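Local coordinates for protein arabinose metabolism transcriptional repressor (Bacillus subtilis, PDB 5D4S) that probably represses arabinose-metabolism genes in Bacillus subtilis by binding operator DNA such as ORX1 through a winged helix-turn-helix domain of the GntR family, at residues A26-E31 with Q55-S60; N51-Q56 with H62-A67; G69-V72 with L76-S79. One frame throughout, in Å; residues are numbered along the deposited sequence.

Contacts 1 and 2 are the buried, apolar joints that set helix 50-57 against helices 24-35 and 61-74 in turn; their centres lie about 6 Å apart, they share Q55 and Q56, and V28 of the first touches A67 of the second. Neither has a hydrogen bond between its own segments; S60, T63 and R65 of their second segments bond to DNA phosphates. Contact 3, its centre about 13 and 14 Å from those of contacts 2 and 1, is only partly buried where helix 61-74 leads into strand 77-80; it mixes leucine packing with a main-chain hydrogen bond. Contacts 2 and 3 both use helix 61-74, and the K29-D70 salt bridge ties contact 1 to contact 3.

Contact 1: A26-E31 with Q55-S60; sequences AQVKEE and QQFGVS. With nucleotides of chain D.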
loop_
_atom_site.group_PDB
_atom_site.type_symbol
_atom_site.label_atom_id
_atom_site.label_comp_id
_atom_site.label_asym_id
_atom_site.label_seq_id
_atom_site.Cartn_x
_atom_site.Cartn_y
_atom_site.Cartn_z
ATOM N N ALA B 26 4.202 -6.634 -6.382
ATOM C CA ALA B 26 3.868 -6.144 -7.716
ATOM C C ALA B 26 3.349 -7.272 -8.615
ATOM O O ALA B 26 2.433 -7.067 -9.414
ATOM C CB ALA B 26 5.093 -5.465 -8.363
ATOM N N GLN B 27 3.945 -8.456 -8.496
ATOM C CA GLN B 27 3.476 -9.604 -9.266
ATOM C C GLN B 27 2.060 -9.992 -8.827
ATOM O O GLN B 27 1.209 -10.321 -9.660
ATOM C CB GLN B 27 4.426 -10.786 -9.105
ATOM C CG GLN B 27 5.825 -10.482 -9.605
ATOM C CD GLN B 27 6.781 -11.636 -9.397
ATOM O OE1 GLN B 27 6.470 -12.782 -9.727
ATOM N NE2 GLN B 27 7.961 -11.340 -8.860
ATOM N N VAL B 28 1.809 -9.941 -7.524
ATOM C CA VAL B 28 0.478 -10.275 -7.021
ATOM C C VAL B 28 -0.523 -9.246 -7.536
ATOM O O VAL B 28 -1.600 -9.614 -8.002
ATOM C CB VAL B 28 0.451 -10.343 -5.504
ATOM C CG1 VAL B 28 -0.979 -10.454 -5.010
ATOM C CG2 VAL B 28 1.261 -11.539 -5.033
ATOM N N LYS B 29 -0.153 -7.965 -7.486
ATOM C CA LYS B 29 -0.971 -6.900 -8.087
ATOM C C LYS B 29 -1.299 -7.175 -9.555
ATOM O O LYS B 29 -2.437 -6.991 -9.986
ATOM C CB LYS B 29 -0.263 -5.539 -7.987
ATOM C CG LYS B 29 -0.365 -4.894 -6.636
ATOM C CD LYS B 29 0.539 -3.662 -6.474
ATOM C CE LYS B 29 0.155 -2.546 -7.430
ATOM N NZ LYS B 29 1.035 -1.349 -7.234
ATOM N N GLU B 30 -0.291 -7.570 -10.326
ATOM C CA GLU B 30 -0.477 -7.852 -11.741
ATOM C C GLU B 30 -1.451 -9.011 -11.959
ATOM O O GLU B 30 -2.315 -8.943 -12.831
ATOM C CB GLU B 30 0.856 -8.162 -12.424
ATOM C CG GLU B 30 1.446 -6.967 -13.151
ATOM C CD GLU B 30 2.687 -7.315 -13.959
ATOM O OE1 GLU B 30 2.956 -8.521 -14.162
ATOM O OE2 GLU B 30 3.389 -6.378 -14.394
ATOM N N GLU B 31 -1.312 -10.070 -11.168
ATOM C CA GLU B 31 -2.197 -11.224 -11.336
ATOM C C GLU B 31 -3.637 -10.845 -10.955
ATOM O O GLU B 31 -4.574 -11.048 -11.725
ATOM C CB GLU B 31 -1.690 -12.406 -10.504
ATOM C CG GLU B 31 -2.541 -13.671 -10.608
ATOM C CD GLU B 31 -2.264 -14.465 -11.866
ATOM O OE1 GLU B 31 -1.333 -14.091 -12.609
ATOM O OE2 GLU B 31 -2.975 -15.466 -12.110
ATOM N N GLN B 55 -1.905 -18.322 0.754
ATOM C CA GLN B 55 -1.591 -19.710 0.437
ATOM C C GLN B 55 -1.449 -19.936 -1.062
ATOM O O GLN B 55 -0.654 -20.762 -1.505
ATOM C CB GLN B 55 -2.661 -20.637 1.024
ATOM C CG GLN B 55 -2.625 -20.686 2.546
ATOM C CD GLN B 55 -3.966 -21.049 3.167
ATOM O OE1 GLN B 55 -4.918 -21.398 2.465
ATOM N NE2 GLN B 55 -4.045 -20.971 4.494
ATOM N N GLN B 56 -2.205 -19.197 -1.859
ATOM C CA GLN B 56 -2.225 -19.498 -3.278
ATOM C C GLN B 56 -1.070 -18.820 -4.030
ATOM O O GLN B 56 -0.603 -19.337 -5.052
ATOM C CB GLN B 56 -3.587 -19.121 -3.859
ATOM C CG GLN B 56 -4.661 -20.134 -3.393
ATOM C CD GLN B 56 -6.088 -19.658 -3.566
ATOM O OE1 GLN B 56 -6.349 -18.650 -4.216
ATOM N NE2 GLN B 56 -7.021 -20.383 -2.967
ATOM N N PHE B 57 -0.589 -17.702 -3.502
ATOM C CA PHE B 57 0.587 -17.018 -4.069
ATOM C C PHE B 57 1.872 -17.359 -3.318
ATOM O O PHE B 57 2.983 -17.018 -3.766
ATOM C CB PHE B 57 0.383 -15.498 -4.064
ATOM C CG PHE B 57 -0.531 -15.014 -5.149
ATOM C CD1 PHE B 57 -0.156 -15.098 -6.477
ATOM C CD2 PHE B 57 -1.767 -14.467 -4.843
ATOM C CE1 PHE B 57 -0.996 -14.660 -7.483
ATOM C CE2 PHE B 57 -2.610 -14.034 -5.843
ATOM C CZ PHE B 57 -2.223 -14.126 -7.164
ATOM N N GLY B 58 1.733 -18.014 -2.170
ATOM C CA GLY B 58 2.893 -18.427 -1.393
ATOM C C GLY B 58 3.684 -17.259 -0.837
ATOM O O GLY B 58 4.926 -17.264 -0.855
ATOM N N VAL B 59 2.963 -16.248 -0.355
ATOM C CA VAL B 59 3.572 -15.043 0.214
ATOM C C VAL B 59 2.923 -14.659 1.559
ATOM O O VAL B 59 1.901 -15.232 1.956
ATOM C CB VAL B 59 3.475 -13.848 -0.771
ATOM C CG1 VAL B 59 4.118 -14.220 -2.118
ATOM C CG2 VAL B 59 2.041 -13.421 -0.976
ATOM N N SER B 60 3.515 -13.695 2.265
ATOM C CA SER B 60 3.007 -13.319 3.582
ATOM C C SER B 60 1.715 -12.524 3.489
ATOM O O SER B 60 1.372 -12.017 2.422
ATOM C CB SER B 60 4.052 -12.490 4.331
ATOM O OG SER B 60 4.248 -11.265 3.659
ATOM P P DC D 10 7.016 -12.744 1.646
ATOM O OP1 DC D 10 7.429 -13.740 0.645
ATOM O OP2 DC D 10 5.784 -11.940 1.477
ATOM O "O5'" DC D 10 7.026 -13.474 3.040
ATOM C "C5'" DC D 10 8.041 -14.434 3.305
ATOM C "C4'" DC D 10 8.500 -14.332 4.740
ATOM O "O4'" DC D 10 9.063 -13.019 4.965
ATOM C "C3'" DC D 10 7.394 -14.397 5.780
ATOM O "O3'" DC D 10 6.969 -15.739 6.011
ATOM C "C2'" DC D 10 8.118 -13.833 6.985
ATOM C "C1'" DC D 10 8.918 -12.699 6.341
ATOM N N1 DC D 10 8.247 -11.393 6.490
ATOM C C2 DC D 10 8.427 -10.685 7.677
ATOM O O2 DC D 10 9.177 -11.159 8.539
ATOM N N3 DC D 10 7.789 -9.498 7.845
ATOM C C4 DC D 10 6.999 -9.031 6.878
ATOM N N4 DC D 10 6.398 -7.854 7.073
ATOM C C5 DC D 10 6.790 -9.751 5.666
ATOM C C6 DC D 10 7.423 -10.922 5.519
#
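Where the first helix of the helix-turn-helix unit ends, F57 lies against V28 and E31 of helix 24-35, the helix that precedes the unit in this GntR-type winged domain. V28 comes over one face of the ring. Its CG2 sits 4.2 Å from the centroid of the F57 ring and 21° off the normal, a CH-pi contact displaced toward CG of that ring. The other methyl works further round: V28 CG1 is 4.0 Å from F57 CE2. With CG1 anti to the backbone N of V28 (chi1 170°), both branches can reach the ring. E31 takes the edge. Its CG lies in the ring plane, 3.5 Å from F57 CZ, so the aliphatic part of the glutamate does the touching. The chain then bends at chi2, and the carboxylate, turned steeply to the ring, gives OE2 to the indole N-H of W35. E9 and L11 of the vector-derived leader also pack on F57. Past F57 the chain leaves the helix at G58, with positive phi, and runs through V59 to S60, the N-cap of the next helix. Here the operator is held: S60 N donates to OP2 of DC10 of chain D over 3.0 Å, nearly straight at 166°, and S60 OG donates to the same OP2 over 2.8 Å. That hydroxyl also accepts the N-H of T63, so a single group caps the helix and grips the phosphate, and the start of the helix probably favours the anion. Helix 61-74 adds A67 against V28 and I64 against V59, and its D70 forms a salt bridge with K29 of helix 24-35.

Contact 2: N51-Q56 with H62-A67; sequences NELMQQ and HTIRKA. With nucleotides of chain D; nucleotides of chain C.
I64 and L53 meet at about a right angle, the isoleucine driving its end into the side of helix 50-57. I64 CD1 stops 3.6 Å from L53 CB, and the branch methyl I64 CG2 rests 3.9 Å from L53 CD1, so the leucine is touched at both its root and its tip. M54, next along the helix, crosses I64 obliquely with CG 4.0 Å from I64 CG1. That same CG1, placed beside the backbone N of I64 by a chi1 of -69°, also packs on the main-chain N of M54. The two helices come close at this spot, and W35, I47 and I68 add further apolar cover to L53. These are the two helices of a helix-turn-helix: 50-57 buttresses 61-74, from which H62 turns to the bases, as a recognition helix does in the major groove, and T63 and R65 to the backbone. H62 brings one ring face over the exocyclic amine of a cytosine, its CG 3.5 Å from N4 of DC10 of chain D, while NE2 approaches N7 of the adenine DA9 of the same strand obliquely, in packing distance. T63 OG1 donates to OP2 of DC10 of chain D, though the modelled separation is too short to be taken literally. R65 reaches the other strand. Its chain bends at chi3, and the guanidinium meets the phosphate of DG9 of chain C edge-on, that phosphorus lying in the plane of the group. R65 NH1 donates to OP2 of DG9 of chain C over 2.8 Å at 150°, and NH2 adds a weak bond to the same oxygen. NH1 has a second partner in the carboxylate of E50, a salt bridge that probably steadies the arginine for the DNA backbone.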
loop_
_atom_site.group_PDB
_atom_site.type_symbol
_atom_site.label_atom_id
_atom_site.label_comp_id
_atom_site.label_asym_id
_atom_site.label_seq_id
_atom_site.Cartn_x
_atom_site.Cartn_y
_atom_site.Cartn_z
ATOM N N ASN B 51 -6.142 -14.860 3.485
ATOM C CA ASN B 51 -5.479 -16.129 3.781
ATOM C C ASN B 51 -5.421 -17.085 2.574
ATOM O O ASN B 51 -4.433 -17.816 2.386
ATOM C CB ASN B 51 -6.160 -16.820 4.957
ATOM C CG ASN B 51 -5.574 -16.380 6.277
ATOM O OD1 ASN B 51 -4.804 -17.109 6.901
ATOM N ND2 ASN B 51 -5.901 -15.161 6.691
ATOM N N GLU B 52 -6.481 -17.067 1.774
ATOM C CA GLU B 52 -6.513 -17.833 0.534
ATOM C C GLU B 52 -5.441 -17.299 -0.410
ATOM O O GLU B 52 -4.725 -18.072 -1.044
ATOM C CB GLU B 52 -7.889 -17.764 -0.115
ATOM C CG GLU B 52 -8.930 -18.578 0.659
ATOM C CD GLU B 52 -10.325 -18.398 0.144
ATOM O OE1 GLU B 52 -10.580 -17.395 -0.551
ATOM O OE2 GLU B 52 -11.168 -19.272 0.425
ATOM N N LEU B 53 -5.331 -15.980 -0.493
ATOM C CA LEU B 53 -4.326 -15.363 -1.363
ATOM C C LEU B 53 -2.904 -15.669 -0.884
ATOM O O LEU B 53 -2.014 -15.932 -1.702
ATOM C CB LEU B 53 -4.546 -13.853 -1.458
ATOM C CG LEU B 53 -5.834 -13.474 -2.195
ATOM C CD1 LEU B 53 -6.089 -11.983 -2.129
ATOM C CD2 LEU B 53 -5.807 -13.954 -3.640
ATOM N N MET B 54 -2.695 -15.633 0.431
ATOM C CA MET B 54 -1.406 -15.990 1.033
ATOM C C MET B 54 -0.982 -17.378 0.606
ATOM O O MET B 54 0.153 -17.599 0.170
ATOM C CB MET B 54 -1.477 -15.956 2.559
ATOM C CG MET B 54 -1.655 -14.595 3.156
ATOM S SD MET B 54 -2.029 -14.754 4.909
ATOM C CE MET B 54 -0.592 -15.653 5.459
ATOM N N GLN B 55 -1.905 -18.322 0.754
ATOM C CA GLN B 55 -1.591 -19.710 0.437
ATOM C C GLN B 55 -1.449 -19.936 -1.062
ATOM O O GLN B 55 -0.654 -20.762 -1.505
ATOM C CB GLN B 55 -2.661 -20.637 1.024
ATOM C CG GLN B 55 -2.625 -20.686 2.546
ATOM C CD GLN B 55 -3.966 -21.049 3.167
ATOM O OE1 GLN B 55 -4.918 -21.398 2.465
ATOM N NE2 GLN B 55 -4.045 -20.971 4.494
ATOM N N GLN B 56 -2.205 -19.197 -1.859
ATOM C CA GLN B 56 -2.225 -19.498 -3.278
ATOM C C GLN B 56 -1.070 -18.820 -4.030
ATOM O O GLN B 56 -0.603 -19.337 -5.052
ATOM C CB GLN B 56 -3.587 -19.121 -3.859
ATOM C CG GLN B 56 -4.661 -20.134 -3.393
ATOM C CD GLN B 56 -6.088 -19.658 -3.566
ATOM O OE1 GLN B 56 -6.349 -18.650 -4.216
ATOM N NE2 GLN B 56 -7.021 -20.383 -2.967
ATOM N N HIS B 62 1.366 -9.658 4.823
ATOM C CA HIS B 62 1.878 -8.320 4.532
ATOM C C HIS B 62 1.966 -8.044 3.031
ATOM O O HIS B 62 1.564 -6.979 2.551
ATOM C CB HIS B 62 3.257 -8.132 5.172
ATOM C CG HIS B 62 3.956 -6.876 4.742
ATOM N ND1 HIS B 62 3.878 -5.696 5.457
ATOM C CD2 HIS B 62 4.733 -6.612 3.665
ATOM C CE1 HIS B 62 4.598 -4.769 4.847
ATOM N NE2 HIS B 62 5.117 -5.297 3.754
ATOM N N THR B 63 2.492 -9.005 2.283
ATOM C CA THR B 63 2.632 -8.808 0.854
ATOM C C THR B 63 1.257 -8.727 0.185
ATOM O O THR B 63 1.018 -7.857 -0.666
ATOM C CB THR B 63 3.498 -9.924 0.259
ATOM O OG1 THR B 63 4.843 -9.752 0.732
ATOM C CG2 THR B 63 3.480 -9.905 -1.272
ATOM N N ILE B 64 0.334 -9.598 0.592
ATOM C CA ILE B 64 -1.007 -9.572 0.012
ATOM C C ILE B 64 -1.667 -8.223 0.291
ATOM O O ILE B 64 -2.302 -7.631 -0.588
ATOM C CB ILE B 64 -1.911 -10.704 0.570
ATOM C CG1 ILE B 64 -1.435 -12.080 0.093
ATOM C CG2 ILE B 64 -3.370 -10.487 0.153
ATOM C CD1 ILE B 64 -1.346 -12.212 -1.444
ATOM N N ARG B 65 -1.494 -7.730 1.512
ATOM C CA ARG B 65 -2.133 -6.486 1.918
ATOM C C ARG B 65 -1.521 -5.292 1.203
ATOM O O ARG B 65 -2.214 -4.335 0.887
ATOM C CB ARG B 65 -2.057 -6.307 3.439
ATOM C CG ARG B 65 -3.142 -7.173 4.176
ATOM C CD ARG B 65 -3.209 -6.825 5.653
ATOM N NE ARG B 65 -3.592 -5.427 5.797
ATOM C CZ ARG B 65 -4.842 -4.992 5.692
ATOM N NH1 ARG B 65 -5.833 -5.855 5.482
ATOM N NH2 ARG B 65 -5.100 -3.700 5.801
ATOM N N LYS B 66 -0.224 -5.339 0.955
ATOM C CA LYS B 66 0.403 -4.301 0.150
ATOM C C LYS B 66 -0.196 -4.308 -1.267
ATOM O O LYS B 66 -0.596 -3.254 -1.781
ATOM C CB LYS B 66 1.915 -4.507 0.140
ATOM C CG LYS B 66 2.705 -3.714 -0.928
ATOM C CD LYS B 66 2.616 -2.223 -0.706
ATOM C CE LYS B 66 3.802 -1.525 -1.390
ATOM N NZ LYS B 66 3.535 -0.098 -1.609
ATOM N N ALA B 67 -0.282 -5.482 -1.893
ATOM C CA ALA B 67 -0.865 -5.554 -3.238
ATOM C C ALA B 67 -2.297 -5.023 -3.305
ATOM O O ALA B 67 -2.669 -4.197 -4.171
ATOM C CB ALA B 67 -0.832 -6.996 -3.754
ATOM P P DC D 10 7.016 -12.744 1.646
ATOM O OP1 DC D 10 7.429 -13.740 0.645
ATOM O OP2 DC D 10 5.784 -11.940 1.477
ATOM O "O5'" DC D 10 7.026 -13.474 3.040
ATOM C "C5'" DC D 10 8.041 -14.434 3.305
ATOM C "C4'" DC D 10 8.500 -14.332 4.740
ATOM O "O4'" DC D 10 9.063 -13.019 4.965
ATOM C "C3'" DC D 10 7.394 -14.397 5.780
ATOM O "O3'" DC D 10 6.969 -15.739 6.011
ATOM C "C2'" DC D 10 8.118 -13.833 6.985
ATOM C "C1'" DC D 10 8.918 -12.699 6.341
ATOM N N1 DC D 10 8.247 -11.393 6.490
ATOM C C2 DC D 10 8.427 -10.685 7.677
ATOM O O2 DC D 10 9.177 -11.159 8.539
ATOM N N3 DC D 10 7.789 -9.498 7.845
ATOM C C4 DC D 10 6.999 -9.031 6.878
ATOM N N4 DC D 10 6.398 -7.854 7.073
ATOM C C5 DC D 10 6.790 -9.751 5.666
ATOM C C6 DC D 10 7.423 -10.922 5.519
ATOM P P DA D 9 8.807 -8.190 -2.319
ATOM O OP1 DA D 9 9.331 -9.231 -3.230
ATOM O OP2 DA D 9 7.459 -7.610 -2.525
ATOM O "O5'" DA D 9 8.801 -8.843 -0.875
ATOM C "C5'" DA D 9 9.900 -9.607 -0.457
ATOM C "C4'" DA D 9 9.699 -10.026 0.963
ATOM O "O4'" DA D 9 9.940 -8.898 1.836
ATOM C "C3'" DA D 9 8.251 -10.482 1.297
ATOM O "O3'" DA D 9 8.293 -11.780 1.756
ATOM C "C2'" DA D 9 7.831 -9.543 2.404
ATOM C "C1'" DA D 9 9.173 -9.118 2.961
ATOM N N9 DA D 9 9.100 -7.910 3.771
ATOM C C8 DA D 9 8.496 -6.731 3.449
ATOM N N7 DA D 9 8.569 -5.830 4.395
ATOM C C5 DA D 9 9.247 -6.479 5.417
ATOM C C6 DA D 9 9.641 -6.068 6.708
ATOM N N6 DA D 9 9.378 -4.852 7.210
ATOM N N1 DA D 9 10.306 -6.956 7.466
ATOM C C2 DA D 9 10.563 -8.175 6.973
ATOM N N3 DA D 9 10.239 -8.677 5.782
ATOM C C4 DA D 9 9.571 -7.763 5.048
ATOM P P DG C 9 -9.280 -3.886 5.248
ATOM O OP1 DG C 9 -9.989 -2.728 4.671
ATOM O OP2 DG C 9 -8.036 -4.378 4.615
ATOM O "O5'" DG C 9 -9.030 -3.607 6.783
ATOM C "C5'" DG C 9 -10.039 -2.937 7.528
ATOM C "C4'" DG C 9 -9.462 -2.346 8.773
ATOM O "O4'" DG C 9 -9.149 -3.417 9.711
ATOM C "C3'" DG C 9 -8.164 -1.571 8.527
ATOM O "O3'" DG C 9 -8.221 -0.338 9.235
ATOM C "C2'" DG C 9 -7.075 -2.510 9.040
ATOM C "C1'" DG C 9 -7.792 -3.356 10.089
ATOM N N9 DG C 9 -7.276 -4.732 10.179
ATOM C C8 DG C 9 -7.172 -5.660 9.163
ATOM N N7 DG C 9 -6.680 -6.812 9.557
ATOM C C5 DG C 9 -6.448 -6.631 10.918
ATOM C C6 DG C 9 -5.915 -7.524 11.891
ATOM O O6 DG C 9 -5.536 -8.693 11.747
ATOM N N1 DG C 9 -5.851 -6.933 13.151
ATOM C C2 DG C 9 -6.256 -5.645 13.431
ATOM N N2 DG C 9 -6.124 -5.238 14.694
ATOM N N3 DG C 9 -6.758 -4.811 12.538
ATOM C C4 DG C 9 -6.814 -5.361 11.307
#

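Contact 3: G69-V72 with L76-S79; sequences GDLV and LLYS
L71, near the end of helix 61-74, is flanked by two leucines from the chain that follows. Its CB packs 3.8 Å from L77 CD1, and on the far branch L71 CD2 lies 3.8 Å from L76 CD2; both pairs cross at a slant. I32 of helix 24-35 packs on L71, and I36 on L76 and L77. V72 sits further out: its CG2 is 4.0 Å from L77 CB, and its CA points a hydrogen at the L77 carbonyl, with V72 CA and L77 O 3.3 Å apart. The main chain supplies the contact's one hydrogen bond, L76 N to L71 O over 3.0 Å at 152°, the donor tilted 20° from the carbonyl plane. It ties the residue before strand 77-80 back to the helix, consistent with a Schellman-type helix end. At the outer edge V72 CG2 also approaches the hydroxyl of S79, which is bonded to T85 of strand 84-87, while Y78 has its CB directed away from the helix, its OH hydrogen-bonded to D44 and its ring meeting F86. S79 also touches a DNA phosphate. Helix handing over to a two-stranded antiparallel sheet in this way is the start of the wing of a winged helix-turn-helix domain.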
loop_
_atom_site.group_PDB
_atom_site.type_symbol
_atom_site.label_atom_id
_atom_site.label_comp_id
_atom_site.label_asym_id
_atom_site.label_seq_id
_atom_site.Cartn_x
_atom_site.Cartn_y
_atom_site.Cartn_z
ATOM N N GLY B 69 -3.841 -3.189 -1.119
ATOM C CA GLY B 69 -3.887 -1.792 -0.728
ATOM C C GLY B 69 -3.585 -0.882 -1.903
ATOM O O GLY B 69 -4.257 0.134 -2.097
ATOM N N ASP B 70 -2.585 -1.243 -2.704
ATOM C CA ASP B 70 -2.305 -0.446 -3.889
ATOM C C ASP B 70 -3.500 -0.472 -4.835
ATOM O O ASP B 70 -3.874 0.558 -5.407
ATOM C CB ASP B 70 -1.072 -0.955 -4.636
ATOM C CG ASP B 70 0.232 -0.628 -3.937
ATOM O OD1 ASP B 70 0.211 -0.099 -2.798
ATOM O OD2 ASP B 70 1.291 -0.906 -4.552
ATOM N N LEU B 71 -4.084 -1.652 -5.032
ATOM C CA LEU B 71 -5.199 -1.755 -5.984
ATOM C C LEU B 71 -6.461 -1.002 -5.522
ATOM O O LEU B 71 -7.186 -0.447 -6.344
ATOM C CB LEU B 71 -5.520 -3.232 -6.259
ATOM C CG LEU B 71 -4.450 -4.002 -7.039
ATOM C CD1 LEU B 71 -4.790 -5.489 -7.154
ATOM C CD2 LEU B 71 -4.243 -3.399 -8.429
ATOM N N VAL B 72 -6.718 -0.979 -4.215
ATOM C CA VAL B 72 -7.809 -0.179 -3.649
ATOM C C VAL B 72 -7.509 1.289 -3.906
ATOM O O VAL B 72 -8.364 2.045 -4.375
ATOM C CB VAL B 72 -7.980 -0.443 -2.138
ATOM C CG1 VAL B 72 -8.928 0.578 -1.482
ATOM C CG2 VAL B 72 -8.480 -1.864 -1.924
ATOM N N LEU B 76 -9.489 0.001 -8.148
ATOM C CA LEU B 76 -9.788 -1.269 -8.802
ATOM C C LEU B 76 -10.550 -2.217 -7.870
ATOM O O LEU B 76 -11.336 -3.049 -8.321
ATOM C CB LEU B 76 -8.496 -1.931 -9.275
ATOM C CG LEU B 76 -8.492 -2.612 -10.643
ATOM C CD1 LEU B 76 -8.824 -1.627 -11.756
ATOM C CD2 LEU B 76 -7.142 -3.263 -10.901
ATOM N N LEU B 77 -10.295 -2.095 -6.570
ATOM C CA LEU B 77 -10.928 -2.936 -5.551
ATOM C C LEU B 77 -11.427 -2.090 -4.394
ATOM O O LEU B 77 -10.964 -0.970 -4.200
ATOM C CB LEU B 77 -9.951 -3.966 -4.988
ATOM C CG LEU B 77 -9.168 -4.939 -5.862
ATOM C CD1 LEU B 77 -8.142 -5.623 -4.984
ATOM C CD2 LEU B 77 -10.114 -5.958 -6.465
ATOM N N TYR B 78 -12.342 -2.638 -3.603
ATOM C CA TYR B 78 -12.711 -1.998 -2.338
ATOM C C TYR B 78 -12.885 -3.047 -1.248
ATOM O O TYR B 78 -13.212 -4.192 -1.534
ATOM C CB TYR B 78 -13.984 -1.150 -2.478
ATOM C CG TYR B 78 -15.260 -1.911 -2.771
ATOM C CD1 TYR B 78 -15.656 -2.161 -4.076
ATOM C CD2 TYR B 78 -16.093 -2.345 -1.741
ATOM C CE1 TYR B 78 -16.829 -2.844 -4.355
ATOM C CE2 TYR B 78 -17.273 -3.026 -2.014
ATOM C CZ TYR B 78 -17.632 -3.268 -3.321
ATOM O OH TYR B 78 -18.798 -3.945 -3.609
ATOM N N SER B 79 -12.645 -2.649 -0.001
ATOM C CA SER B 79 -12.651 -3.582 1.115
ATOM C C SER B 79 -13.707 -3.216 2.143
ATOM O O SER B 79 -13.989 -2.043 2.362
ATOM C CB SER B 79 -11.278 -3.625 1.784
ATOM O OG SER B 79 -10.308 -4.226 0.946
#